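Local structure of aromatic-amino-acid:2-oxoglutarate transaminase (Candida albicans, 6HND) at residues B[174-179]-B[359-364]; B[223-228]-B[267-272]; B[411-416]-B[489-494]. The protein probably catalyses the pyridoxal-phosphate-dependent transamination of aromatic amino acids, and perhaps of 2-aminoadipate. One frame throughout, in Å; residues are numbered along the deposited sequence.

Contacts 1 and 2 belong to the helical layers around the seven-stranded mixed sheet, whereas contact 3 joins helix 392-418 to the four-stranded antiparallel sheet near the C-terminus. Along the chain, contact 2 is nested within the loop closed by contact 1, and contact 3 follows both. The centres of contacts 1 and 2 are about 24 Å apart; contact 3 lies about 37 Å from contact 1 and about 33 Å from contact 2, centre to centre. Contact 3 comes nearest the cofactor, the side chain of Tyr493 being about 12 Å from a bound pyridoxal phosphate. Contacts 1 and 2 lie away from the pocket, although helix 166-177 of contact 1 starts with the cofactor-binding residues Ala166 and Ser167.

Contact 1 (B[174-179]-B[359-364]); sequences ADVFLD and IDAVKN
Val176 meets Ala361 and Val362 in a small, buried apolar contact between the last turn of helix 166-177 and the middle of helix 356-369, beside the large mixed sheet. The backbones come close here: the CA atoms of Val176 and Val362 are 6.3 Å apart, which small side chains on both helices permit. CG2 of Val176 does most of the touching, reaching the methyl CB of Ala361 at 3.6 Å and CG2 of Val362 at 4.1 Å. The two valine side chains cross at about a right angle, and Val362 CG2 also lies 4.1 Å from the branch carbon CB of Val176. Rotation about the CA–CB bond of Val176 divides its methyls between two jobs. With CG1 lodged between the backbone N and the carbonyl carbon (chi1 84°), that methyl sits 3.8 Å above the centre of the Phe177 ring, while CG2 is directed to the neighbouring helix. Val176 and Phe177 also pack on Val358 of the partner helix and on Leu334 of strand 333-338, and Ile359 of helix 356-369 packs on Asn159 and Phe161 of strand 158-163. Next to the apolar contact, the buried carboxylate of Asp175 is satisfied by salt bridges with Arg11 and Arg15, which hold the N-terminal part of the chain against the end of helix 166-177. The seven-stranded mixed sheet covered by helices, to which this pair belongs, is that of the large domain of fold-type I aminotransferases.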
loop_
_atom_site.group_PDB
_atom_site.type_symbol
_atom_site.label_atom_id
_atom_site.label_comp_id
_atom_site.label_asym_id
_atom_site.label_seq_id
_atom_site.Cartn_x
_atom_site.Cartn_y
_atom_site.Cartn_z
ATOM N N ALA B 174 -10.007 -11.820 1.174
ATOM C CA ALA B 174 -10.509 -12.203 2.512
ATOM C C ALA B 174 -11.549 -11.166 2.951
ATOM O O ALA B 174 -12.655 -11.559 3.342
ATOM C CB ALA B 174 -9.379 -12.299 3.497
ATOM N N ASP B 175 -11.258 -9.877 2.778
ATOM C CA ASP B 175 -12.196 -8.797 3.193
ATOM C C ASP B 175 -13.508 -8.896 2.402
ATOM O O ASP B 175 -14.566 -8.809 3.029
ATOM C CB ASP B 175 -11.593 -7.413 3.012
ATOM C CG ASP B 175 -12.583 -6.318 3.344
ATOM O OD1 ASP B 175 -12.839 -6.124 4.563
ATOM O OD2 ASP B 175 -13.122 -5.727 2.386
ATOM N N VAL B 176 -13.448 -9.067 1.081
ATOM C CA VAL B 176 -14.635 -8.949 0.195
ATOM C C VAL B 176 -15.526 -10.180 0.358
ATOM O O VAL B 176 -16.728 -10.042 0.047
ATOM C CB VAL B 176 -14.255 -8.708 -1.280
ATOM C CG1 VAL B 176 -13.944 -9.996 -2.043
ATOM C CG2 VAL B 176 -15.359 -7.954 -2.005
ATOM N N PHE B 177 -14.997 -11.341 0.783
ATOM C CA PHE B 177 -15.811 -12.588 0.900
ATOM C C PHE B 177 -16.128 -12.977 2.358
ATOM O O PHE B 177 -17.123 -13.679 2.532
ATOM C CB PHE B 177 -15.189 -13.765 0.138
ATOM C CG PHE B 177 -15.233 -13.642 -1.362
ATOM C CD1 PHE B 177 -16.419 -13.415 -2.022
ATOM C CD2 PHE B 177 -14.091 -13.825 -2.121
ATOM C CE1 PHE B 177 -16.443 -13.283 -3.397
ATOM C CE2 PHE B 177 -14.122 -13.733 -3.505
ATOM C CZ PHE B 177 -15.296 -13.447 -4.142
ATOM N N LEU B 178 -15.351 -12.587 3.369
ATOM C CA LEU B 178 -15.527 -13.153 4.731
ATOM C C LEU B 178 -16.046 -12.103 5.724
ATOM O O LEU B 178 -15.348 -11.139 6.019
ATOM C CB LEU B 178 -14.190 -13.722 5.202
ATOM C CG LEU B 178 -13.585 -14.808 4.328
ATOM C CD1 LEU B 178 -12.213 -15.195 4.853
ATOM C CD2 LEU B 178 -14.495 -16.012 4.232
ATOM N N ASP B 179 -17.218 -12.321 6.286
ATOM C CA ASP B 179 -17.717 -11.555 7.455
ATOM C C ASP B 179 -17.167 -12.202 8.715
ATOM O O ASP B 179 -16.689 -13.362 8.637
ATOM C CB ASP B 179 -19.248 -11.524 7.496
ATOM C CG ASP B 179 -19.803 -10.434 6.607
ATOM O OD1 ASP B 179 -19.294 -9.286 6.723
ATOM O OD2 ASP B 179 -20.708 -10.735 5.802
ATOM N N ILE B 359 -14.952 -6.337 -7.583
ATOM C CA ILE B 359 -13.923 -5.262 -7.754
ATOM C C ILE B 359 -14.410 -3.960 -7.106
ATOM O O ILE B 359 -13.563 -3.254 -6.510
ATOM C CB ILE B 359 -13.531 -5.028 -9.230
ATOM C CG1 ILE B 359 -12.963 -6.289 -9.900
ATOM C CG2 ILE B 359 -12.567 -3.860 -9.350
ATOM C CD1 ILE B 359 -11.981 -7.085 -9.043
ATOM N N ASP B 360 -15.695 -3.617 -7.222
ATOM C CA ASP B 360 -16.212 -2.315 -6.724
ATOM C C ASP B 360 -16.085 -2.277 -5.203
ATOM O O ASP B 360 -15.780 -1.201 -4.649
ATOM C CB ASP B 360 -17.677 -2.068 -7.113
ATOM C CG ASP B 360 -17.873 -1.731 -8.577
ATOM O OD1 ASP B 360 -16.869 -1.311 -9.221
ATOM O OD2 ASP B 360 -19.026 -1.931 -9.080
ATOM N N ALA B 361 -16.396 -3.391 -4.555
ATOM C CA ALA B 361 -16.328 -3.547 -3.091
ATOM C C ALA B 361 -14.855 -3.501 -2.670
ATOM O O ALA B 361 -14.567 -2.801 -1.693
ATOM C CB ALA B 361 -17.027 -4.807 -2.654
ATOM N N VAL B 362 -13.951 -4.148 -3.407
ATOM C CA VAL B 362 -12.482 -4.072 -3.125
ATOM C C VAL B 362 -12.031 -2.602 -3.214
ATOM O O VAL B 362 -11.225 -2.127 -2.339
ATOM C CB VAL B 362 -11.633 -4.993 -4.021
ATOM C CG1 VAL B 362 -10.148 -4.738 -3.849
ATOM C CG2 VAL B 362 -11.912 -6.464 -3.763
ATOM N N LYS B 363 -12.525 -1.874 -4.203
ATOM C CA LYS B 363 -12.186 -0.442 -4.390
ATOM C C LYS B 363 -12.510 0.328 -3.106
ATOM O O LYS B 363 -11.625 1.092 -2.629
ATOM C CB LYS B 363 -12.906 0.178 -5.591
ATOM C CG LYS B 363 -12.346 1.532 -6.014
ATOM C CD LYS B 363 -13.364 2.651 -6.109
ATOM C CE LYS B 363 -12.902 3.956 -5.473
ATOM N NZ LYS B 363 -13.915 4.536 -4.547
ATOM N N ASN B 364 -13.708 0.136 -2.544
ATOM C CA ASN B 364 -14.143 0.908 -1.354
ATOM C C ASN B 364 -13.255 0.518 -0.170
ATOM O O ASN B 364 -12.983 1.426 0.656
ATOM C CB ASN B 364 -15.646 0.789 -1.085
ATOM C CG ASN B 364 -16.528 1.376 -2.183
ATOM O OD1 ASN B 364 -16.149 2.326 -2.864
ATOM N ND2 ASN B 364 -17.706 0.795 -2.381
#

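Contact 2 (B[223-228]-B[267-272]); sequences QFVDLL and YDLAVK
Leu269 projects from helix 260-272 toward Phe224, Val225 and Leu228 of helix 221-229, and it supplies more than half of the surface buried in this contact. Its CB is met first, by CD1 of Leu228 at 4.3 Å. Beyond CB the chain turns beside the backbone N, with CG anti to the carbonyl carbon (chi1 -72°), and then extends to CD1. This methyl enters the notch between two consecutive residues of the other helix: it is 3.9 Å from CG2 of Val225 and 4.0 Å from CD2 of Phe224, with Phe224 CE2 almost as near at 4.1 Å. The leucine and the phenylalanine run past each other in opposite directions, whereas Val225 lies across Leu269 at about a right angle. Phe224 is itself backed by its own helix, because CD1 of Leu228, one turn on, lies 3.7 Å above one face of the ring, offset toward the rim. The same methyl of Leu228 thus serves both the ring and the base of Leu269. The two helical segments are practically parallel (2°), but their axes stay 11.9 Å apart; the gap is bridged mainly by the long side chain of Leu269, with Phe224 and Leu228 reaching toward it. Below them, Phe224 and Leu227 rest on Leu185 of strand 183-187, while Tyr267 and Ala270 rest on Ile277 of strand 276-280. Each helix belongs to a beta-alpha-beta crossover of the parallel part of the sheet. The contact is purely aliphatic and aromatic, with Val225 and Leu269 still partly exposed; its cohesion therefore comes from dispersion and the exclusion of water, with no directional bond between the two segments.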
loop_
_atom_site.group_PDB
_atom_site.type_symbol
_atom_site.label_atom_id
_atom_site.label_comp_id
_atom_site.label_asym_id
_atom_site.label_seq_id
_atom_site.Cartn_x
_atom_site.Cartn_y
_atom_site.Cartn_z
ATOM N N GLN B 223 -11.201 -36.707 0.843
ATOM C CA GLN B 223 -11.342 -36.126 2.201
ATOM C C GLN B 223 -12.018 -34.748 2.107
ATOM O O GLN B 223 -12.686 -34.374 3.076
ATOM C CB GLN B 223 -10.009 -36.103 2.949
ATOM C CG GLN B 223 -9.532 -37.496 3.358
ATOM C CD GLN B 223 -10.593 -38.254 4.126
ATOM O OE1 GLN B 223 -11.185 -39.214 3.620
ATOM N NE2 GLN B 223 -10.870 -37.809 5.349
ATOM N N PHE B 224 -11.898 -34.046 0.984
ATOM C CA PHE B 224 -12.562 -32.744 0.763
ATOM C C PHE B 224 -14.077 -32.987 0.636
ATOM O O PHE B 224 -14.869 -32.450 1.434
ATOM C CB PHE B 224 -11.926 -31.993 -0.415
ATOM C CG PHE B 224 -12.416 -30.570 -0.587
ATOM C CD1 PHE B 224 -12.315 -29.652 0.444
ATOM C CD2 PHE B 224 -12.990 -30.146 -1.769
ATOM C CE1 PHE B 224 -12.786 -28.356 0.286
ATOM C CE2 PHE B 224 -13.470 -28.857 -1.920
ATOM C CZ PHE B 224 -13.348 -27.958 -0.898
ATOM N N VAL B 225 -14.483 -33.855 -0.276
ATOM C CA VAL B 225 -15.910 -34.278 -0.407
ATOM C C VAL B 225 -16.449 -34.709 0.973
ATOM O O VAL B 225 -17.518 -34.225 1.388
ATOM C CB VAL B 225 -16.062 -35.357 -1.498
ATOM C CG1 VAL B 225 -17.467 -35.936 -1.542
ATOM C CG2 VAL B 225 -15.718 -34.802 -2.862
ATOM N N ASP B 226 -15.728 -35.550 1.705
ATOM C CA ASP B 226 -16.198 -36.073 3.009
ATOM C C ASP B 226 -16.429 -34.897 3.976
ATOM O O ASP B 226 -17.495 -34.886 4.674
ATOM C CB ASP B 226 -15.230 -37.118 3.567
ATOM C CG ASP B 226 -15.684 -37.645 4.917
ATOM O OD1 ASP B 226 -16.696 -38.366 4.954
ATOM O OD2 ASP B 226 -15.057 -37.276 5.932
ATOM N N LEU B 227 -15.473 -33.961 4.054
ATOM C CA LEU B 227 -15.585 -32.741 4.910
ATOM C C LEU B 227 -16.868 -31.983 4.528
ATOM O O LEU B 227 -17.623 -31.605 5.403
ATOM C CB LEU B 227 -14.321 -31.884 4.729
ATOM C CG LEU B 227 -14.271 -30.529 5.444
ATOM C CD1 LEU B 227 -14.343 -30.693 6.948
ATOM C CD2 LEU B 227 -13.006 -29.760 5.067
ATOM N N LEU B 228 -17.141 -31.811 3.241
ATOM C CA LEU B 228 -18.302 -31.011 2.780
ATOM C C LEU B 228 -19.609 -31.789 2.976
ATOM O O LEU B 228 -20.586 -31.174 3.383
ATOM C CB LEU B 228 -18.062 -30.611 1.327
ATOM C CG LEU B 228 -17.072 -29.462 1.151
ATOM C CD1 LEU B 228 -16.938 -29.066 -0.321
ATOM C CD2 LEU B 228 -17.504 -28.268 1.978
ATOM N N TYR B 267 -14.707 -26.806 -8.586
ATOM C CA TYR B 267 -15.658 -25.748 -9.021
ATOM C C TYR B 267 -17.096 -26.235 -8.815
ATOM O O TYR B 267 -17.933 -25.480 -8.212
ATOM C CB TYR B 267 -15.419 -25.317 -10.470
ATOM C CG TYR B 267 -16.308 -24.167 -10.858
ATOM C CD1 TYR B 267 -16.005 -22.884 -10.450
ATOM C CD2 TYR B 267 -17.466 -24.355 -11.585
ATOM C CE1 TYR B 267 -16.828 -21.811 -10.752
ATOM C CE2 TYR B 267 -18.287 -23.291 -11.920
ATOM C CZ TYR B 267 -17.976 -22.017 -11.484
ATOM O OH TYR B 267 -18.758 -20.944 -11.778
ATOM N N ASP B 268 -17.365 -27.473 -9.234
ATOM C CA ASP B 268 -18.713 -28.088 -9.143
ATOM C C ASP B 268 -19.114 -28.152 -7.674
ATOM O O ASP B 268 -20.290 -27.885 -7.384
ATOM C CB ASP B 268 -18.776 -29.464 -9.834
ATOM C CG ASP B 268 -18.833 -29.379 -11.353
ATOM O OD1 ASP B 268 -18.978 -28.259 -11.879
ATOM O OD2 ASP B 268 -18.700 -30.427 -11.996
ATOM N N LEU B 269 -18.173 -28.463 -6.784
ATOM C CA LEU B 269 -18.439 -28.469 -5.315
ATOM C C LEU B 269 -18.630 -27.026 -4.823
ATOM O O LEU B 269 -19.444 -26.816 -3.918
ATOM C CB LEU B 269 -17.293 -29.151 -4.578
ATOM C CG LEU B 269 -17.229 -30.665 -4.753
ATOM C CD1 LEU B 269 -15.831 -31.187 -4.406
ATOM C CD2 LEU B 269 -18.311 -31.328 -3.902
ATOM N N ALA B 270 -17.951 -26.055 -5.433
ATOM C CA ALA B 270 -18.098 -24.622 -5.075
ATOM C C ALA B 270 -19.531 -24.167 -5.395
ATOM O O ALA B 270 -20.066 -23.374 -4.607
ATOM C CB ALA B 270 -17.055 -23.774 -5.773
ATOM N N VAL B 271 -20.120 -24.667 -6.494
ATOM C CA VAL B 271 -21.524 -24.358 -6.906
ATOM C C VAL B 271 -22.490 -25.066 -5.944
ATOM O O VAL B 271 -23.401 -24.400 -5.404
ATOM C CB VAL B 271 -21.773 -24.719 -8.386
ATOM C CG1 VAL B 271 -23.238 -24.523 -8.807
ATOM C CG2 VAL B 271 -20.868 -23.921 -9.316
ATOM N N LYS B 272 -22.271 -26.353 -5.682
ATOM C CA LYS B 272 -23.212 -27.205 -4.916
ATOM C C LYS B 272 -23.311 -26.758 -3.457
ATOM O O LYS B 272 -24.420 -26.850 -2.888
ATOM C CB LYS B 272 -22.755 -28.663 -4.966
ATOM C CG LYS B 272 -23.514 -29.599 -4.047
ATOM C CD LYS B 272 -23.395 -31.042 -4.482
ATOM C CE LYS B 272 -24.010 -31.985 -3.471
ATOM N NZ LYS B 272 -23.774 -33.395 -3.858
#

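Contact 3 (B[411-416]-B[489-494]); sequences DLLLYS and FRLCYA
Leu413 of helix 392-418 points its CD2 methyl into the angle between Leu491, on strand 488-492, and Tyr493, just past the strand's end. The leucine stands at about a right angle to the tyrosine, and CD2 touches ring carbon CD2 of Tyr493 at 3.9 Å. Against Leu491 it runs at a slant, and there the same methyl meets CB, 4.1 Å away; the Leu491 side chain also packs on Phe441, Val469 and Ile417. Two torsions produce this arrangement. CG of Leu413 is anti to the backbone N (chi1 175°), which carries the side chain out from the helix; CG of Tyr493 sits between the backbone N and the carbonyl carbon (chi1 46°), bringing ring carbon CD2 against the leucine methyl. Cys492, the residue between the two, sends its CB the other way, as alternation along a strand requires. Its SG accepts the N-H of Ala494 at 3.4 Å (154° at the hydrogen), a link across the turn that leaves the strand. Leu41 of the second subunit packs on both Leu413 and Leu491, so the apolar cluster reaches into the dimer interface. Arg490 bonds through NH1 to OD1 of the cofactor-binding Asn252 and through NH2 to the carbonyl O of Ser42 of the second subunit. The side chain of Tyr493 lies about 8 Å from that of Tyr283, another cofactor-binding residue. Chemically, then, segments 411-416 and 489-494 meet through hydrocarbon alone, although about one turn before Leu413 Arg409 NH1 of the same helix bonds to Tyr493 O; cohesion between Leu413 and the Leu491–Tyr493 pair is apolar, while Arg490 carries polar bonds to the cofactor surroundings and the subunit boundary.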
loop_
_atom_site.group_PDB
_atom_site.type_symbol
_atom_site.label_atom_id
_atom_site.label_comp_id
_atom_site.label_asym_id
_atom_site.label_seq_id
_atom_site.Cartn_x
_atom_site.Cartn_y
_atom_site.Cartn_z
ATOM N N ASP B 411 15.610 -29.247 -11.758
ATOM C CA ASP B 411 16.170 -30.582 -12.118
ATOM C C ASP B 411 17.544 -30.783 -11.454
ATOM O O ASP B 411 17.825 -31.908 -10.973
ATOM C CB ASP B 411 16.248 -30.746 -13.634
ATOM C CG ASP B 411 14.892 -30.792 -14.307
ATOM O OD1 ASP B 411 13.867 -31.052 -13.594
ATOM O OD2 ASP B 411 14.873 -30.551 -15.530
ATOM N N LEU B 412 18.368 -29.739 -11.436
ATOM C CA LEU B 412 19.695 -29.750 -10.777
ATOM C C LEU B 412 19.517 -30.138 -9.302
ATOM O O LEU B 412 20.090 -31.156 -8.868
ATOM C CB LEU B 412 20.315 -28.361 -10.929
ATOM C CG LEU B 412 21.833 -28.293 -10.865
ATOM C CD1 LEU B 412 22.476 -29.136 -11.969
ATOM C CD2 LEU B 412 22.274 -26.836 -10.958
ATOM N N LEU B 413 18.695 -29.395 -8.560
ATOM C CA LEU B 413 18.457 -29.682 -7.120
ATOM C C LEU B 413 17.981 -31.130 -6.968
ATOM O O LEU B 413 18.450 -31.807 -6.030
ATOM C CB LEU B 413 17.440 -28.691 -6.559
ATOM C CG LEU B 413 17.011 -28.951 -5.124
ATOM C CD1 LEU B 413 18.207 -28.823 -4.191
ATOM C CD2 LEU B 413 15.882 -28.008 -4.725
ATOM N N LEU B 414 17.075 -31.577 -7.846
ATOM C CA LEU B 414 16.541 -32.968 -7.816
ATOM C C LEU B 414 17.679 -33.973 -8.092
ATOM O O LEU B 414 17.710 -34.991 -7.378
ATOM C CB LEU B 414 15.350 -33.135 -8.778
ATOM C CG LEU B 414 13.981 -33.146 -8.091
ATOM C CD1 LEU B 414 13.656 -31.777 -7.523
ATOM C CD2 LEU B 414 12.886 -33.590 -9.028
ATOM N N TYR B 415 18.566 -33.701 -9.061
ATOM C CA TYR B 415 19.769 -34.528 -9.347
ATOM C C TYR B 415 20.620 -34.588 -8.065
ATOM O O TYR B 415 20.855 -35.689 -7.529
ATOM C CB TYR B 415 20.523 -33.978 -10.562
ATOM C CG TYR B 415 21.798 -34.713 -10.923
ATOM C CD1 TYR B 415 21.753 -35.929 -11.586
ATOM C CD2 TYR B 415 23.046 -34.188 -10.613
ATOM C CE1 TYR B 415 22.909 -36.618 -11.900
ATOM C CE2 TYR B 415 24.214 -34.865 -10.924
ATOM C CZ TYR B 415 24.143 -36.085 -11.572
ATOM O OH TYR B 415 25.274 -36.781 -11.890
ATOM N N SER B 416 20.992 -33.436 -7.514
ATOM C CA SER B 416 21.848 -33.353 -6.299
ATOM C C SER B 416 21.295 -34.288 -5.220
ATOM O O SER B 416 22.095 -34.788 -4.426
ATOM C CB SER B 416 21.993 -31.947 -5.781
ATOM O OG SER B 416 20.792 -31.504 -5.171
ATOM N N PHE B 489 10.559 -30.932 4.539
ATOM C CA PHE B 489 11.072 -29.556 4.388
ATOM C C PHE B 489 10.671 -29.040 3.009
ATOM O O PHE B 489 10.669 -29.820 2.055
ATOM C CB PHE B 489 12.585 -29.529 4.561
ATOM C CG PHE B 489 13.055 -30.019 5.897
ATOM C CD1 PHE B 489 12.881 -29.242 7.036
ATOM C CD2 PHE B 489 13.714 -31.236 6.007
ATOM C CE1 PHE B 489 13.314 -29.698 8.272
ATOM C CE2 PHE B 489 14.121 -31.705 7.253
ATOM C CZ PHE B 489 13.923 -30.935 8.378
ATOM N N ARG B 490 10.311 -27.756 2.936
ATOM C CA ARG B 490 10.111 -27.046 1.655
ATOM C C ARG B 490 11.472 -26.522 1.240
ATOM O O ARG B 490 12.124 -25.848 2.077
ATOM C CB ARG B 490 9.135 -25.870 1.776
ATOM C CG ARG B 490 8.810 -25.205 0.441
ATOM C CD ARG B 490 8.094 -23.883 0.630
ATOM N NE ARG B 490 9.028 -22.859 1.047
ATOM C CZ ARG B 490 8.718 -21.609 1.307
ATOM N NH1 ARG B 490 7.469 -21.197 1.189
ATOM N NH2 ARG B 490 9.656 -20.767 1.696
ATOM N N LEU B 491 11.823 -26.746 -0.020
ATOM C CA LEU B 491 13.096 -26.270 -0.616
ATOM C C LEU B 491 12.753 -25.248 -1.680
ATOM O O LEU B 491 11.781 -25.497 -2.407
ATOM C CB LEU B 491 13.844 -27.448 -1.237
ATOM C CG LEU B 491 13.953 -28.697 -0.359
ATOM C CD1 LEU B 491 14.623 -29.808 -1.145
ATOM C CD2 LEU B 491 14.729 -28.394 0.910
ATOM N N CYS B 492 13.495 -24.142 -1.721
ATOM C CA CYS B 492 13.379 -23.121 -2.775
ATOM C C CYS B 492 14.724 -22.932 -3.489
ATOM O O CYS B 492 15.712 -22.608 -2.800
ATOM C CB CYS B 492 12.878 -21.800 -2.210
ATOM S SG CYS B 492 12.756 -20.544 -3.506
ATOM N N TYR B 493 14.721 -23.103 -4.815
ATOM C CA TYR B 493 15.903 -23.018 -5.724
ATOM C C TYR B 493 15.871 -21.689 -6.497
ATOM O O TYR B 493 16.509 -21.564 -7.551
ATOM C CB TYR B 493 15.938 -24.229 -6.667
ATOM C CG TYR B 493 14.608 -24.555 -7.288
ATOM C CD1 TYR B 493 14.167 -23.863 -8.407
ATOM C CD2 TYR B 493 13.756 -25.484 -6.722
ATOM C CE1 TYR B 493 12.932 -24.117 -8.978
ATOM C CE2 TYR B 493 12.531 -25.784 -7.305
ATOM C CZ TYR B 493 12.119 -25.090 -8.428
ATOM O OH TYR B 493 10.907 -25.328 -8.979
ATOM N N ALA B 494 15.121 -20.708 -5.993
ATOM C CA ALA B 494 14.973 -19.384 -6.634
ATOM C C ALA B 494 16.105 -18.463 -6.176
ATOM O O ALA B 494 16.469 -17.577 -6.953
ATOM C CB ALA B 494 13.608 -18.802 -6.318
#